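Local coordinates for protein Bd3459 (Bdellovibrio bacteriovorus, PDB 5CEC) that is a predatory endopeptidase of the S13 peptidase family, probably acting on cell-wall peptide cross-links, and is bound here by the ankyrin-repeat immunity protein Bd3460, at residues A335-A340 with I419-Q424; G347-G352 with K405-I410; L84-R89 with K324-S329. The protein carries 1 engineered substitution. All blocks are in the same frame, centred on the assembly; numbering follows the deposited sequence.

Interaction 1: residues A335-A340 with I419-Q424; sequences AAKDKA and IKYTEQ
Tyr421 swings its ring to the far side of CB from its own backbone nitrogen (chi1 -179°), while Asp338 tucks its carboxylate back beside its own amide (chi1 -70°), and the two side chains cross at about a right angle, with the phenol hydroxyl meeting one carboxylate oxygen. Tyr421 OH donates to the syn lone pair of Asp338 OD1, 2.5 Å away. OD1 of Asp338 sits at the ring edge, in its plane, while the carboxylate is turned 81° against the ring. Asp338 OD2 takes Val334 N and a salt bridge from Lys245 NZ, which also bonds Tyr421 OH, so the buried carboxylate is gripped at both oxygens and its negative charge is probably stabilised. Within its own segment Tyr421 OH receives Gln424 N at 3.2 Å, closing the chain around the phenol. Water 1 ties Asp338 OD1 (2.7 Å) to Gln424 O. Glu423, its chain extended beyond CG, reaches across, and its OE2 accepts Lys339 N at 3.0 Å from above the carboxylate plane by a somewhat bent bond. Water 2 joins the same OE2 to Ala340 N. Lys337 lays CB against the Tyr421 ring edge, 3.8 Å from CD2, and its bent chain carries CE to 3.5 Å from Tyr421 O. Lys339 NZ turns back within its own segment to hydrogen-bond Ala336 O. Neither segment is regular helix or strand: this is loop-to-loop packing in which Asp338, held by Tyr421 of the other loop and by Lys245 of helix 240-250, forms the centre of an inverse gamma turn.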
loop_
_atom_site.group_PDB
_atom_site.type_symbol
_atom_site.label_atom_id
_atom_site.label_comp_id
_atom_site.label_asym_id
_atom_site.label_seq_id
_atom_site.Cartn_x
_atom_site.Cartn_y
_atom_site.Cartn_z
ATOM N N ALA A 335 7.286 9.135 1.495
ATOM C CA ALA A 335 7.548 8.748 2.878
ATOM C C ALA A 335 7.161 9.864 3.852
ATOM O O ALA A 335 7.562 11.038 3.666
ATOM C CB ALA A 335 9.007 8.440 3.068
ATOM N N ALA A 336 6.378 9.497 4.863
ATOM C CA ALA A 336 5.903 10.372 5.940
ATOM C C ALA A 336 4.900 11.433 5.549
ATOM O O ALA A 336 4.290 12.013 6.412
ATOM C CB ALA A 336 7.061 10.976 6.729
ATOM N N LYS A 337 4.764 11.725 4.272
ATOM C CA LYS A 337 3.817 12.741 3.807
ATOM C C LYS A 337 2.483 12.121 3.408
ATOM O O LYS A 337 1.441 12.694 3.659
ATOM C CB LYS A 337 4.416 13.484 2.609
ATOM C CG LYS A 337 5.721 14.186 2.944
ATOM C CD LYS A 337 5.473 15.511 3.643
ATOM C CE LYS A 337 5.099 16.602 2.624
ATOM N NZ LYS A 337 5.256 17.979 3.175
ATOM N N ASP A 338 2.524 10.972 2.718
ATOM C CA ASP A 338 1.307 10.235 2.373
ATOM C C ASP A 338 0.974 9.332 3.552
ATOM O O ASP A 338 1.427 8.191 3.663
ATOM C CB ASP A 338 1.463 9.486 1.047
ATOM C CG ASP A 338 1.521 10.435 -0.124
ATOM O OD1 ASP A 338 0.668 11.383 -0.134
ATOM O OD2 ASP A 338 2.367 10.257 -1.006
ATOM N N LYS A 339 0.220 9.889 4.487
ATOM C CA LYS A 339 -0.073 9.199 5.724
ATOM C C LYS A 339 -0.901 7.928 5.469
ATOM O O LYS A 339 -0.769 6.935 6.225
ATOM C CB LYS A 339 -0.774 10.154 6.694
ATOM C CG LYS A 339 0.043 11.379 7.053
ATOM C CD LYS A 339 1.401 10.998 7.585
ATOM C CE LYS A 339 2.057 12.088 8.411
ATOM N NZ LYS A 339 3.355 11.577 8.952
ATOM N N ALA A 340 -1.741 7.975 4.433
ATOM C CA ALA A 340 -2.629 6.884 4.015
ATOM C C ALA A 340 -1.927 6.052 2.952
ATOM O O ALA A 340 -2.475 5.756 1.829
ATOM C CB ALA A 340 -3.976 7.392 3.519
ATOM N N ILE A 419 11.305 17.078 -0.995
ATOM C CA ILE A 419 10.688 17.294 -2.304
ATOM C C ILE A 419 9.537 18.278 -2.196
ATOM O O ILE A 419 9.029 18.545 -1.108
ATOM C CB ILE A 419 10.242 15.985 -2.992
ATOM C CG1 ILE A 419 9.124 15.281 -2.231
ATOM C CG2 ILE A 419 11.439 15.071 -3.148
ATOM C CD1 ILE A 419 8.515 14.121 -2.994
ATOM N N LYS A 420 9.161 18.830 -3.336
ATOM C CA LYS A 420 8.009 19.719 -3.415
ATOM C C LYS A 420 6.799 18.807 -3.553
ATOM O O LYS A 420 6.601 18.180 -4.586
ATOM C CB LYS A 420 8.124 20.683 -4.612
ATOM C CG LYS A 420 6.914 21.585 -4.809
ATOM C CD LYS A 420 6.922 22.242 -6.186
ATOM C CE LYS A 420 5.556 22.825 -6.523
ATOM N NZ LYS A 420 5.552 23.500 -7.849
ATOM N N TYR A 421 6.016 18.705 -2.491
ATOM C CA TYR A 421 4.914 17.754 -2.446
ATOM C C TYR A 421 3.919 18.164 -1.369
ATOM O O TYR A 421 4.319 18.419 -0.235
ATOM C CB TYR A 421 5.401 16.319 -2.150
ATOM C CG TYR A 421 4.237 15.341 -2.137
ATOM C CD1 TYR A 421 3.543 15.075 -3.290
ATOM C CD2 TYR A 421 3.794 14.744 -0.951
ATOM C CE1 TYR A 421 2.445 14.223 -3.295
ATOM C CE2 TYR A 421 2.687 13.891 -0.941
ATOM C CZ TYR A 421 2.011 13.649 -2.117
ATOM O OH TYR A 421 0.924 12.838 -2.179
ATOM N N THR A 422 2.638 18.145 -1.723
ATOM C CA THR A 422 1.547 18.312 -0.778
ATOM C C THR A 422 0.717 17.027 -0.866
ATOM O O THR A 422 0.375 16.579 -1.960
ATOM C CB THR A 422 0.713 19.556 -1.121
ATOM O OG1 THR A 422 1.554 20.712 -1.070
ATOM C CG2 THR A 422 -0.416 19.724 -0.111
ATOM N N GLU A 423 0.413 16.435 0.294
ATOM C CA GLU A 423 -0.347 15.184 0.357
ATOM C C GLU A 423 -1.609 15.260 -0.477
ATOM O O GLU A 423 -2.464 16.146 -0.279
ATOM C CB GLU A 423 -0.714 14.845 1.791
ATOM C CG GLU A 423 -1.389 13.491 1.979
ATOM C CD GLU A 423 -1.633 13.179 3.429
ATOM O OE1 GLU A 423 -1.754 14.127 4.215
ATOM O OE2 GLU A 423 -1.718 12.007 3.779
ATOM N N GLN A 424 -1.757 14.271 -1.351
ATOM C CA GLN A 424 -2.896 14.184 -2.258
ATOM C C GLN A 424 -4.008 13.336 -1.623
ATOM O O GLN A 424 -3.761 12.563 -0.686
ATOM C CB GLN A 424 -2.421 13.611 -3.593
ATOM C CG GLN A 424 -1.378 14.520 -4.263
ATOM C CD GLN A 424 -0.818 13.955 -5.548
ATOM O OE1 GLN A 424 -1.112 12.830 -5.910
ATOM N NE2 GLN A 424 0.006 14.732 -6.239
HETATM O O HOH W 1 -1.833 10.560 -0.891
HETATM O O HOH W 2 -1.946 9.773 2.147
#

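Interaction 2: residues G347-G352 with K405-I410; sequences GGVMAG and KVSQLI
The turn 347-352, with a short 3-10 segment at Val349 and Met350, packs against helix 394-411, Val349 and Ser407 having the closest CA atoms at 6.0 Å. Val349 points at the helix, and its CG2 branch does most of the touching: it sits 3.6 Å from Ser407 CB and 3.9 Å from Ile410 CD1, wedged between residues one helical turn apart. Met350 crosses Val406 and Ile410 at about a right angle. Its CG lies 4.1 Å from Ile410 CD1, its sulfur 3.9 Å from Val406 CG1, and a bend at the last torsion (chi3 -65°) brings CE round to the Ser407 hydroxyl. The direct contacts are van der Waals, mostly between apolar groups, and the polar link goes through water 3, which donates to Ser407 OG and Gly347 O (both 2.6 Å) and accepts from Met350 N at 2.9 Å. Ser407 OG, bonded to Lys403 O one turn earlier in the helix, is thus linked to the turn as well. All five touching residues are buried. Pro416 covers Val349 and Ile410, and Bd3460 approaches from outside, packing Gly175 on Val349 and Tyr174 on Ser407. Inward, the helix rests on the large antiparallel sheet: Val406 meets Leu367 and Val371 of strand 364-373 and Phe380 and Val382 of strand 376-385, and Leu409 reaches His46 of strand 40-48.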
loop_
_atom_site.group_PDB
_atom_site.type_symbol
_atom_site.label_atom_id
_atom_site.label_comp_id
_atom_site.label_asym_id
_atom_site.label_seq_id
_atom_site.Cartn_x
_atom_site.Cartn_y
_atom_site.Cartn_z
ATOM N N GLY A 347 10.339 6.956 8.642
ATOM C CA GLY A 347 10.903 8.141 9.319
ATOM C C GLY A 347 12.367 8.375 9.023
ATOM O O GLY A 347 12.919 7.823 8.088
ATOM N N GLY A 348 12.993 9.221 9.816
ATOM C CA GLY A 348 14.387 9.523 9.653
ATOM C C GLY A 348 14.630 10.384 8.426
ATOM O O GLY A 348 13.782 11.201 8.021
ATOM N N VAL A 349 15.791 10.198 7.816
ATOM C CA VAL A 349 16.141 10.983 6.634
ATOM C C VAL A 349 15.237 10.727 5.428
ATOM O O VAL A 349 15.212 11.542 4.509
ATOM C CB VAL A 349 17.602 10.804 6.239
ATOM C CG1 VAL A 349 18.502 11.373 7.323
ATOM C CG2 VAL A 349 17.967 9.362 5.908
ATOM N N MET A 350 14.505 9.617 5.404
ATOM C CA MET A 350 13.567 9.382 4.312
ATOM C C MET A 350 12.348 10.281 4.322
ATOM O O MET A 350 11.725 10.477 3.287
ATOM C CB MET A 350 13.079 7.934 4.316
ATOM C CG MET A 350 14.149 6.933 3.897
ATOM S SD MET A 350 13.652 5.212 3.979
ATOM C CE MET A 350 13.384 4.968 5.731
ATOM N N ALA A 351 11.932 10.729 5.508
ATOM C CA ALA A 351 10.693 11.489 5.621
ATOM C C ALA A 351 10.774 12.718 4.733
ATOM O O ALA A 351 11.665 13.518 4.865
ATOM C CB ALA A 351 10.443 11.848 7.074
ATOM N N GLY A 352 9.793 12.852 3.846
ATOM C CA GLY A 352 9.683 13.997 2.962
ATOM C C GLY A 352 10.632 14.038 1.787
ATOM O O GLY A 352 10.533 14.945 0.963
ATOM N N LYS A 405 19.389 0.865 4.987
ATOM C CA LYS A 405 20.207 0.906 3.747
ATOM C C LYS A 405 19.866 2.140 2.893
ATOM O O LYS A 405 20.757 2.810 2.327
ATOM C CB LYS A 405 20.009 -0.372 2.922
ATOM C CG LYS A 405 20.675 -1.606 3.524
ATOM C CD LYS A 405 20.323 -2.850 2.750
ATOM C CE LYS A 405 20.803 -4.113 3.405
ATOM N NZ LYS A 405 22.298 -4.130 3.482
ATOM N N VAL A 406 18.576 2.456 2.789
ATOM C CA VAL A 406 18.190 3.654 2.035
ATOM C C VAL A 406 18.670 4.913 2.766
ATOM O O VAL A 406 19.155 5.863 2.132
ATOM C CB VAL A 406 16.675 3.680 1.763
ATOM C CG1 VAL A 406 16.273 4.969 1.047
ATOM C CG2 VAL A 406 16.309 2.448 0.956
ATOM N N SER A 407 18.594 4.913 4.094
ATOM C CA SER A 407 19.058 6.064 4.870
ATOM C C SER A 407 20.560 6.271 4.667
ATOM O O SER A 407 21.040 7.408 4.527
ATOM C CB SER A 407 18.734 5.876 6.343
ATOM O OG SER A 407 17.346 5.795 6.529
ATOM N N GLN A 408 21.310 5.173 4.621
ATOM C CA GLN A 408 22.763 5.235 4.384
ATOM C C GLN A 408 23.035 5.860 3.020
ATOM O O GLN A 408 23.942 6.705 2.895
ATOM C CB GLN A 408 23.382 3.835 4.479
ATOM C CG GLN A 408 24.902 3.792 4.386
ATOM C CD GLN A 408 25.586 4.571 5.508
ATOM O OE1 GLN A 408 25.182 4.525 6.666
ATOM N NE2 GLN A 408 26.622 5.298 5.159
ATOM N N LEU A 409 22.275 5.439 2.002
ATOM C CA LEU A 409 22.416 6.021 0.669
ATOM C C LEU A 409 22.199 7.537 0.669
ATOM O O LEU A 409 22.950 8.307 0.037
ATOM C CB LEU A 409 21.481 5.313 -0.332
ATOM C CG LEU A 409 21.462 5.863 -1.757
ATOM C CD1 LEU A 409 22.820 5.704 -2.443
ATOM C CD2 LEU A 409 20.386 5.164 -2.566
ATOM N N ILE A 410 21.195 7.972 1.408
ATOM C CA ILE A 410 20.940 9.402 1.553
ATOM C C ILE A 410 22.101 10.122 2.273
ATOM O O ILE A 410 22.541 11.186 1.816
ATOM C CB ILE A 410 19.583 9.636 2.298
ATOM C CG1 ILE A 410 18.420 9.237 1.397
ATOM C CG2 ILE A 410 19.447 11.108 2.694
ATOM C CD1 ILE A 410 17.109 9.113 2.130
HETATM O O HOH W 3 15.263 7.349 7.000
#

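Interaction 3: residues L84-R89 with K324-S329; sequences LGPDYR and KGYDLS
Asp87 and Tyr326 meet at a slant, the carboxylate plane 56° from the ring plane, with the acid standing at the edge of the ring near its hydroxyl. Tyr326 OH donates to Asp87 OD1 at 2.6 Å, through the syn lone pair of that oxygen. The second carboxylate oxygen, OD2, is held by solvent: water 4 donates to it at 2.7 Å and also to Lys324 O, while water 5 donates to it at 2.8 Å and accepts from Lys324 NZ. The ammonium itself stays 5.5 Å from Asp87 OD2, so water 5 mediates, and any attraction between the two charges is probably indirect. Pro86 touches both Tyr326 and Lys324. Its CG presses on the edge of the Tyr326 ring, 3.8 Å from CD2, and on the aliphatic part of Lys324, 3.7 Å from CG, which it crosses at about a right angle. Lys324 bends at chi2 (-75°), laying its chain past the proline ring toward the water. Its carbonyl oxygen lies over the rim of one face of the Tyr326 ring, 3.6 Å above the plane. On one side, Gly85 opens a type I turn that runs to Tyr88 just after helix 72-84; on the other, Gly325 is the C-prime residue of a Schellman motif that ends helix 307-322. The contact thus joins the loops that leave the C-terminal ends of these two helices; Leu321 of helix 307-322 packs on Tyr326, and Lys241 of helix 240-250 bonds Tyr326 OH and the Pro86 backbone.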
loop_
_atom_site.group_PDB
_atom_site.type_symbol
_atom_site.label_atom_id
_atom_site.label_comp_id
_atom_site.label_asym_id
_atom_site.label_seq_id
_atom_site.Cartn_x
_atom_site.Cartn_y
_atom_site.Cartn_z
ATOM N N LEU A 84 -1.462 4.424 -21.853
ATOM C CA LEU A 84 -2.653 5.275 -21.713
ATOM C C LEU A 84 -2.393 6.752 -21.546
ATOM O O LEU A 84 -3.200 7.581 -21.992
ATOM C CB LEU A 84 -3.494 4.785 -20.546
ATOM C CG LEU A 84 -3.943 3.321 -20.603
ATOM C CD1 LEU A 84 -4.607 2.963 -19.289
ATOM C CD2 LEU A 84 -4.860 3.059 -21.781
ATOM N N GLY A 85 -1.297 7.081 -20.878
ATOM C CA GLY A 85 -0.972 8.450 -20.500
ATOM C C GLY A 85 -1.486 8.755 -19.093
ATOM O O GLY A 85 -2.555 8.304 -18.698
ATOM N N PRO A 86 -0.731 9.565 -18.335
ATOM C CA PRO A 86 -1.136 9.856 -16.952
ATOM C C PRO A 86 -2.425 10.645 -16.793
ATOM O O PRO A 86 -2.996 10.629 -15.707
ATOM C CB PRO A 86 0.045 10.662 -16.398
ATOM C CG PRO A 86 0.652 11.298 -17.611
ATOM C CD PRO A 86 0.478 10.304 -18.722
ATOM N N ASP A 87 -2.862 11.318 -17.853
ATOM C CA ASP A 87 -4.096 12.087 -17.820
ATOM C C ASP A 87 -5.275 11.335 -18.413
ATOM O O ASP A 87 -6.381 11.884 -18.533
ATOM C CB ASP A 87 -3.870 13.414 -18.524
ATOM C CG ASP A 87 -2.797 14.251 -17.842
ATOM O OD1 ASP A 87 -2.969 14.527 -16.642
ATOM O OD2 ASP A 87 -1.799 14.644 -18.500
ATOM N N TYR A 88 -5.071 10.066 -18.768
ATOM C CA TYR A 88 -6.151 9.254 -19.356
ATOM C C TYR A 88 -7.294 9.112 -18.337
ATOM O O TYR A 88 -7.032 8.911 -17.143
ATOM C CB TYR A 88 -5.625 7.857 -19.699
ATOM C CG TYR A 88 -6.659 6.938 -20.285
ATOM C CD1 TYR A 88 -7.008 7.019 -21.623
ATOM C CD2 TYR A 88 -7.309 5.975 -19.500
ATOM C CE1 TYR A 88 -7.955 6.185 -22.172
ATOM C CE2 TYR A 88 -8.245 5.123 -20.043
ATOM C CZ TYR A 88 -8.583 5.241 -21.380
ATOM O OH TYR A 88 -9.521 4.398 -21.936
ATOM N N ARG A 89 -8.536 9.166 -18.815
ATOM C CA ARG A 89 -9.692 8.840 -17.995
ATOM C C ARG A 89 -10.491 7.692 -18.607
ATOM O O ARG A 89 -10.631 7.601 -19.820
ATOM C CB ARG A 89 -10.574 10.074 -17.834
ATOM C CG ARG A 89 -9.922 11.183 -17.040
ATOM C CD ARG A 89 -10.679 12.480 -17.151
ATOM N NE ARG A 89 -10.068 13.563 -16.404
ATOM C CZ ARG A 89 -10.419 13.952 -15.180
ATOM N NH1 ARG A 89 -11.307 13.279 -14.461
ATOM N NH2 ARG A 89 -9.801 14.992 -14.634
ATOM N N LYS A 324 4.897 15.185 -19.228
ATOM C CA LYS A 324 3.584 15.750 -18.954
ATOM C C LYS A 324 3.583 16.641 -17.719
ATOM O O LYS A 324 2.515 16.977 -17.213
ATOM C CB LYS A 324 2.565 14.633 -18.764
ATOM C CG LYS A 324 2.625 13.530 -19.798
ATOM C CD LYS A 324 2.058 13.940 -21.105
ATOM C CE LYS A 324 1.771 12.713 -21.965
ATOM N NZ LYS A 324 0.916 13.174 -23.068
ATOM N N GLY A 325 4.764 17.027 -17.248
ATOM C CA GLY A 325 4.911 17.919 -16.105
ATOM C C GLY A 325 4.732 17.275 -14.753
ATOM O O GLY A 325 4.510 17.981 -13.790
ATOM N N TYR A 326 4.883 15.947 -14.671
ATOM C CA TYR A 326 4.646 15.230 -13.439
ATOM C C TYR A 326 5.942 14.659 -12.869
ATOM O O TYR A 326 6.953 14.565 -13.568
ATOM C CB TYR A 326 3.633 14.111 -13.616
ATOM C CG TYR A 326 2.263 14.589 -14.031
ATOM C CD1 TYR A 326 1.582 15.507 -13.247
ATOM C CD2 TYR A 326 1.616 14.065 -15.145
ATOM C CE1 TYR A 326 0.319 15.936 -13.591
ATOM C CE2 TYR A 326 0.332 14.467 -15.483
ATOM C CZ TYR A 326 -0.309 15.417 -14.702
ATOM O OH TYR A 326 -1.587 15.864 -14.959
ATOM N N ASP A 327 5.880 14.276 -11.596
ATOM C CA ASP A 327 6.991 13.705 -10.836
ATOM C C ASP A 327 6.568 12.289 -10.362
ATOM O O ASP A 327 5.369 11.906 -10.415
ATOM C CB ASP A 327 7.255 14.525 -9.530
ATOM C CG ASP A 327 7.705 15.961 -9.778
ATOM O OD1 ASP A 327 8.270 16.268 -10.824
ATOM O OD2 ASP A 327 7.517 16.782 -8.865
ATOM N N LEU A 328 7.530 11.504 -9.881
ATOM C CA LEU A 328 7.191 10.186 -9.332
ATOM C C LEU A 328 6.146 10.312 -8.208
ATOM O O LEU A 328 5.288 9.439 -8.068
ATOM C CB LEU A 328 8.434 9.439 -8.865
ATOM C CG LEU A 328 9.372 8.894 -9.951
ATOM C CD1 LEU A 328 10.627 8.321 -9.363
ATOM C CD2 LEU A 328 8.664 7.857 -10.817
ATOM N N SER A 329 6.184 11.419 -7.449
ATOM C CA SER A 329 5.210 11.647 -6.364
ATOM C C SER A 329 3.759 11.841 -6.836
ATOM O O SER A 329 2.862 11.847 -6.023
ATOM C CB SER A 329 5.619 12.854 -5.539
ATOM O OG SER A 329 5.601 14.016 -6.349
HETATM O O HOH W 4 -0.402 16.851 -17.816
HETATM O O HOH W 5 -1.276 14.133 -21.201
#

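How the interactions relate
Along the chain interaction 3 closes at 324-329 before interaction 1 opens at 335-340. Interaction 2 falls between the two halves of interaction 1. Both first segments of interactions 1 and 2 belong to the connection between strands 333-334 and 354-361, and the contacts touch through two probable backbone bonds of Gly352, to Ala335 and Ile419. Their centres are about 15 Å apart; that of interaction 3 is about 17 Å from interaction 1's, where Ser329 packs on Tyr421 and Ile419, and about 26 Å from interaction 2's. Interactions 1 and 3 join loop to loop beside helix 240-250, while interaction 2, next to Bd3460, packs a turn on helix 394-411, which lies against the six-stranded antiparallel sheet.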